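Local coordinates for protein cytochrome P450 reductase (Amycolatopsis methanolica 239, PDB 5OGX) that transfers electrons from NADH, through FAD and a 2Fe-2S cluster, to a partner cytochrome P450 that O-demethylates lignin-derived aromatics such as guaiacol, at residues G305-V310 with K331-S336. Numbering follows the deposited sequence.
Sequences GPPAMV and KFTPAS. With FAD (flavin-adenine dinucleotide), chain B.
The Phe-332 ring is sandwiched: FAD N5 lies 3.0 Å above one face and Gly-305 CA 4.2 Å from the opposite face, both offset toward the rim. It is an aromatic near the C-terminus laid over the flavin, as in other reductases of the ferredoxin-reductase family, following the last strand of the parallel NAD-binding sheet. The ring lies face to face with the central flavin ring, their planes nearly parallel: Phe-332 CE1 approaches FAD N5 to 3.1 Å while CG lies over C9A and N10 and CE2 over C4X. CG stands anti to its own carbonyl carbon (chi1 -72°), which carries the ring between flavin and Gly-305. In relatives such an aromatic covers the flavin face used by nicotinamide and must move aside; the same is probable here.

A leucine at Phe-332 would probably leave the central flavin ring without its flat cover. The backbone of Phe-332 is fixed by a nearly straight bond, N to Gly-305 O at 2.8 Å (176°), although the donor sits 41° out of the carbonyl plane. Gly-305, where a CB would jam against the preceding carbonyl O and Pro-306 CD, pairs in parallel with Lys-331. Beyond it, the Pro-307 ring packs by van der Waals contact on Thr-333 (CG to OG1 3.5 Å), and Val-310 CG1 rests 3.9 Å from Lys-331 CG; the lysine's ammonium continues to a salt bridge with Glu-311. At the C-terminus, Ser-336 OG donates to FAD O2A, and Ser-336 O accepts from the ribose hydroxyl O2B at 2.7 Å.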
ATOM      1  N   GLY A 305       4.901  -5.770  -3.022  1.00 18.64           N
ATOM      2  CA  GLY A 305       4.890  -6.426  -4.310  1.00 17.47           C
ATOM      3  C   GLY A 305       3.850  -7.523  -4.321  1.00 19.07           C
ATOM      4  O   GLY A 305       2.956  -7.555  -3.479  1.00 16.04           O
ATOM      5  N   PRO A 306       3.974  -8.468  -5.249  1.00 21.80           N
ATOM      6  CA  PRO A 306       3.037  -9.589  -5.274  1.00 24.81           C
ATOM      7  C   PRO A 306       3.030 -10.316  -3.943  1.00 20.79           C
ATOM      8  O   PRO A 306       4.058 -10.381  -3.246  1.00 18.40           O
ATOM      9  CB  PRO A 306       3.582 -10.478  -6.402  1.00 26.96           C
ATOM     10  CG  PRO A 306       4.318  -9.508  -7.305  1.00 25.83           C
ATOM     11  CD  PRO A 306       4.951  -8.522  -6.350  1.00 26.53           C
ATOM     12  N   PRO A 307       1.884 -10.892  -3.554  1.00 23.19           N
ATOM     13  CA  PRO A 307       1.778 -11.485  -2.205  1.00 17.62           C
ATOM     14  C   PRO A 307       2.834 -12.540  -1.892  1.00 19.76           C
ATOM     15  O   PRO A 307       3.373 -12.560  -0.775  1.00 20.56           O
ATOM     16  CB  PRO A 307       0.374 -12.119  -2.195  1.00 23.60           C
ATOM     17  CG  PRO A 307      -0.349 -11.560  -3.350  1.00 27.20           C
ATOM     18  CD  PRO A 307       0.621 -10.954  -4.316  1.00 27.29           C
ATOM     19  N   ALA A 308       3.120 -13.441  -2.832  1.00 23.26           N
ATOM     20  CA  ALA A 308       4.047 -14.523  -2.517  1.00 23.33           C
ATOM     21  C   ALA A 308       5.445 -13.979  -2.257  1.00 23.38           C
ATOM     22  O   ALA A 308       6.162 -14.480  -1.378  1.00 23.08           O
ATOM     23  CB  ALA A 308       4.067 -15.548  -3.657  1.00 24.64           C
ATOM     24  N   MET A 309       5.846 -12.962  -3.025  1.00 20.04           N
ATOM     25  CA  MET A 309       7.137 -12.313  -2.821  1.00 24.71           C
ATOM     26  C   MET A 309       7.215 -11.666  -1.449  1.00 24.16           C
ATOM     27  O   MET A 309       8.238 -11.767  -0.754  1.00 20.32           O
ATOM     28  CB  MET A 309       7.362 -11.275  -3.916  1.00 24.83           C
ATOM     29  CG  MET A 309       8.701 -10.580  -3.855  1.00 33.47           C
ATOM     30  SD  MET A 309       8.510  -8.774  -3.747  1.00 54.97           S
ATOM     31  CE  MET A 309       8.040  -8.538  -2.070  1.00 48.50           C
ATOM     32  N   VAL A 310       6.143 -10.988  -1.038  1.00 17.78           N
ATOM     33  CA  VAL A 310       6.135 -10.370   0.282  1.00 17.83           C
ATOM     34  C   VAL A 310       6.216 -11.438   1.365  1.00 18.23           C
ATOM     35  O   VAL A 310       7.022 -11.343   2.299  1.00 18.71           O
ATOM     36  CB  VAL A 310       4.891  -9.482   0.450  1.00 17.40           C
ATOM     37  CG1 VAL A 310       4.815  -8.962   1.881  1.00 21.66           C
ATOM     38  CG2 VAL A 310       4.932  -8.300  -0.515  1.00 19.74           C
ATOM     39  N   LYS A 331       0.868  -6.050   0.264  1.00 15.81           N
ATOM     40  CA  LYS A 331       0.747  -7.052  -0.794  1.00 13.14           C
ATOM     41  C   LYS A 331      -0.171  -6.568  -1.909  1.00 15.48           C
ATOM     42  O   LYS A 331      -1.313  -6.168  -1.648  1.00 17.70           O
ATOM     43  CB  LYS A 331       0.230  -8.374  -0.230  1.00 16.66           C
ATOM     44  CG  LYS A 331       0.983  -8.824   1.005  1.00 22.66           C
ATOM     45  CD  LYS A 331       0.285 -10.020   1.616  1.00 36.10           C
ATOM     46  CE  LYS A 331       1.240 -10.882   2.382  1.00 44.60           C
ATOM     47  NZ  LYS A 331       0.514 -11.627   3.448  1.00 50.82           N
ATOM     48  N   PHE A 332       0.334  -6.616  -3.147  1.00 16.17           N
ATOM     49  CA  PHE A 332      -0.434  -6.263  -4.346  1.00 16.75           C
ATOM     50  C   PHE A 332      -1.280  -7.475  -4.760  1.00 20.98           C
ATOM     51  O   PHE A 332      -1.099  -8.080  -5.819  1.00 23.85           O
ATOM     52  CB  PHE A 332       0.493  -5.835  -5.487  1.00 17.22           C
ATOM     53  CG  PHE A 332       1.145  -4.471  -5.303  1.00 18.14           C
ATOM     54  CD1 PHE A 332       0.928  -3.725  -4.169  1.00 19.82           C
ATOM     55  CD2 PHE A 332       1.967  -3.950  -6.302  1.00 25.41           C
ATOM     56  CE1 PHE A 332       1.510  -2.466  -4.005  1.00 23.81           C
ATOM     57  CE2 PHE A 332       2.556  -2.700  -6.161  1.00 25.50           C
ATOM     58  CZ  PHE A 332       2.330  -1.958  -5.008  1.00 25.96           C
ATOM     59  N   THR A 333      -2.232  -7.823  -3.908  1.00 16.81           N
ATOM     60  CA  THR A 333      -3.031  -9.015  -4.155  1.00 17.63           C
ATOM     61  C   THR A 333      -4.022  -8.782  -5.291  1.00 19.44           C
ATOM     62  O   THR A 333      -4.776  -7.808  -5.254  1.00 18.91           O
ATOM     63  CB  THR A 333      -3.780  -9.418  -2.893  1.00 17.54           C
ATOM     64  OG1 THR A 333      -2.835  -9.674  -1.843  1.00 22.22           O
ATOM     65  CG2 THR A 333      -4.586 -10.672  -3.150  1.00 21.77           C
ATOM     66  N   PRO A 334      -4.058  -9.649  -6.298  1.00 21.47           N
ATOM     67  CA  PRO A 334      -5.035  -9.486  -7.381  1.00 21.06           C
ATOM     68  C   PRO A 334      -6.461  -9.399  -6.850  1.00 24.03           C
ATOM     69  O   PRO A 334      -6.815 -10.019  -5.842  1.00 23.31           O
ATOM     70  CB  PRO A 334      -4.827 -10.745  -8.232  1.00 24.74           C
ATOM     71  CG  PRO A 334      -3.363 -11.047  -8.038  1.00 27.55           C
ATOM     72  CD  PRO A 334      -3.105 -10.739  -6.580  1.00 26.04           C
ATOM     73  N   ALA A 335      -7.271  -8.605  -7.548  1.00 21.58           N
ATOM     74  CA  ALA A 335      -8.660  -8.368  -7.211  1.00 24.89           C
ATOM     75  C   ALA A 335      -9.599  -9.291  -7.964  1.00 31.49           C
ATOM     76  O   ALA A 335     -10.813  -9.203  -7.771  1.00 30.08           O
ATOM     77  CB  ALA A 335      -9.034  -6.914  -7.516  1.00 28.37           C
ATOM     78  N   SER A 336      -9.067 -10.146  -8.831  1.00 32.22           N
ATOM     79  CA  SER A 336      -9.889 -11.064  -9.612  1.00 39.99           C
ATOM     80  C   SER A 336      -9.086 -12.311  -9.956  1.00 42.64           C
ATOM     81  O   SER A 336      -7.901 -12.402  -9.621  1.00 38.56           O
ATOM     82  CB  SER A 336     -10.397 -10.391 -10.889  1.00 41.94           C
ATOM     83  OG  SER A 336      -9.343 -10.186 -11.814  1.00 38.43           O
ATOM     84  OXT SER A 336      -9.601 -13.248 -10.572  1.00 39.66           O
TER
HETATM   85  PA  FAD B 401      -7.198  -8.148 -13.447  1.00 24.50           P
HETATM   86  O1A FAD B 401      -8.257  -8.009 -14.514  1.00 26.14           O
HETATM   87  O2A FAD B 401      -7.727  -8.043 -12.038  1.00 25.24           O
HETATM   88  O5B FAD B 401      -6.411  -9.591 -13.590  1.00 30.05           O
HETATM   89  C5B FAD B 401      -6.321 -10.205 -14.855  1.00 38.67           C
HETATM   90  C4B FAD B 401      -5.808 -11.657 -14.632  1.00 38.27           C
HETATM   91  O4B FAD B 401      -4.546 -11.628 -14.298  1.00 37.13           O
HETATM   92  C3B FAD B 401      -6.538 -12.301 -13.441  1.00 37.85           C
HETATM   93  O3B FAD B 401      -6.719 -13.621 -13.696  1.00 41.77           O
HETATM   94  C2B FAD B 401      -5.583 -12.068 -12.246  1.00 37.04           C
HETATM   95  O2B FAD B 401      -5.809 -13.066 -11.157  1.00 38.16           O
HETATM   96  C1B FAD B 401      -4.391 -12.147 -12.776  1.00 36.67           C
HETATM   97  N9A FAD B 401      -3.467 -11.218 -12.177  1.00 39.76           N
HETATM   98  C8A FAD B 401      -3.781 -10.129 -11.462  1.00 38.28           C
HETATM   99  N7A FAD B 401      -2.636  -9.524 -11.115  1.00 35.07           N
HETATM  100  C5A FAD B 401      -1.621 -10.239 -11.633  1.00 39.77           C
HETATM  101  C6A FAD B 401      -0.260 -10.058 -11.577  1.00 42.04           C
HETATM  102  N6A FAD B 401       0.685  -9.117 -11.002  1.00 39.40           N
HETATM  103  N1A FAD B 401       0.550 -10.916 -12.183  1.00 44.55           N
HETATM  104  C2A FAD B 401       0.036 -11.976 -12.856  1.00 44.12           C
HETATM  105  N3A FAD B 401      -1.307 -12.161 -12.918  1.00 40.84           N
HETATM  106  C4A FAD B 401      -2.129 -11.281 -12.298  1.00 40.02           C
HETATM  107  N1  FAD B 401      -0.416  -2.511  -9.076  1.00 16.86           N
HETATM  108  C2  FAD B 401       0.523  -1.597  -9.716  1.00 18.20           C
HETATM  109  O2  FAD B 401       0.844  -1.765 -10.845  1.00 22.83           O
HETATM  110  N3  FAD B 401       1.048  -0.455  -8.954  1.00 16.94           N
HETATM  111  C4  FAD B 401       0.700  -0.202  -7.590  1.00 18.76           C
HETATM  112  O4  FAD B 401       1.157   0.721  -7.003  1.00 19.96           O
HETATM  113  C4X FAD B 401      -0.244  -1.169  -6.952  1.00 14.36           C
HETATM  114  N5  FAD B 401      -0.638  -0.934  -5.596  1.00 15.91           N
HETATM  115  C5X FAD B 401      -1.550  -1.895  -4.983  1.00 15.95           C
HETATM  116  C6  FAD B 401      -1.886  -1.703  -3.640  1.00 15.55           C
HETATM  117  C7  FAD B 401      -2.762  -2.630  -3.069  1.00 15.55           C
HETATM  118  C7M FAD B 401      -3.035  -2.257  -1.613  1.00 18.42           C
HETATM  119  C8  FAD B 401      -3.276  -3.695  -3.805  1.00 16.15           C
HETATM  120  C8M FAD B 401      -4.234  -4.647  -3.099  1.00 15.34           C
HETATM  121  C9  FAD B 401      -2.929  -3.889  -5.138  1.00 18.34           C
HETATM  122  C9A FAD B 401      -2.058  -2.985  -5.712  1.00 16.19           C
HETATM  123  N10 FAD B 401      -1.699  -3.198  -7.124  1.00 15.24           N
HETATM  124  C10 FAD B 401      -0.776  -2.283  -7.707  1.00 14.70           C
HETATM  125  C1' FAD B 401      -2.293  -4.291  -7.914  1.00 17.41           C
HETATM  126  C2' FAD B 401      -3.444  -3.536  -8.704  1.00 18.65           C
HETATM  127  O2' FAD B 401      -4.455  -2.988  -7.869  1.00 18.72           O
HETATM  128  C3' FAD B 401      -4.175  -4.408  -9.749  1.00 20.78           C
HETATM  129  O3' FAD B 401      -4.519  -5.618  -9.137  1.00 19.97           O
HETATM  130  C4' FAD B 401      -3.284  -4.689 -10.973  1.00 20.99           C
HETATM  131  O4' FAD B 401      -2.988  -3.488 -11.634  1.00 20.34           O
HETATM  132  C5' FAD B 401      -3.985  -5.642 -11.964  1.00 21.87           C
HETATM  133  O5' FAD B 401      -5.313  -5.202 -12.172  1.00 21.66           O
HETATM  134  P   FAD B 401      -6.039  -5.505 -13.612  1.00 22.20           P
HETATM  135  O1P FAD B 401      -7.469  -5.049 -13.502  1.00 23.28           O
HETATM  136  O2P FAD B 401      -5.239  -4.930 -14.757  1.00 24.67           O
HETATM  137  O3P FAD B 401      -5.962  -7.134 -13.765  1.00 22.00           O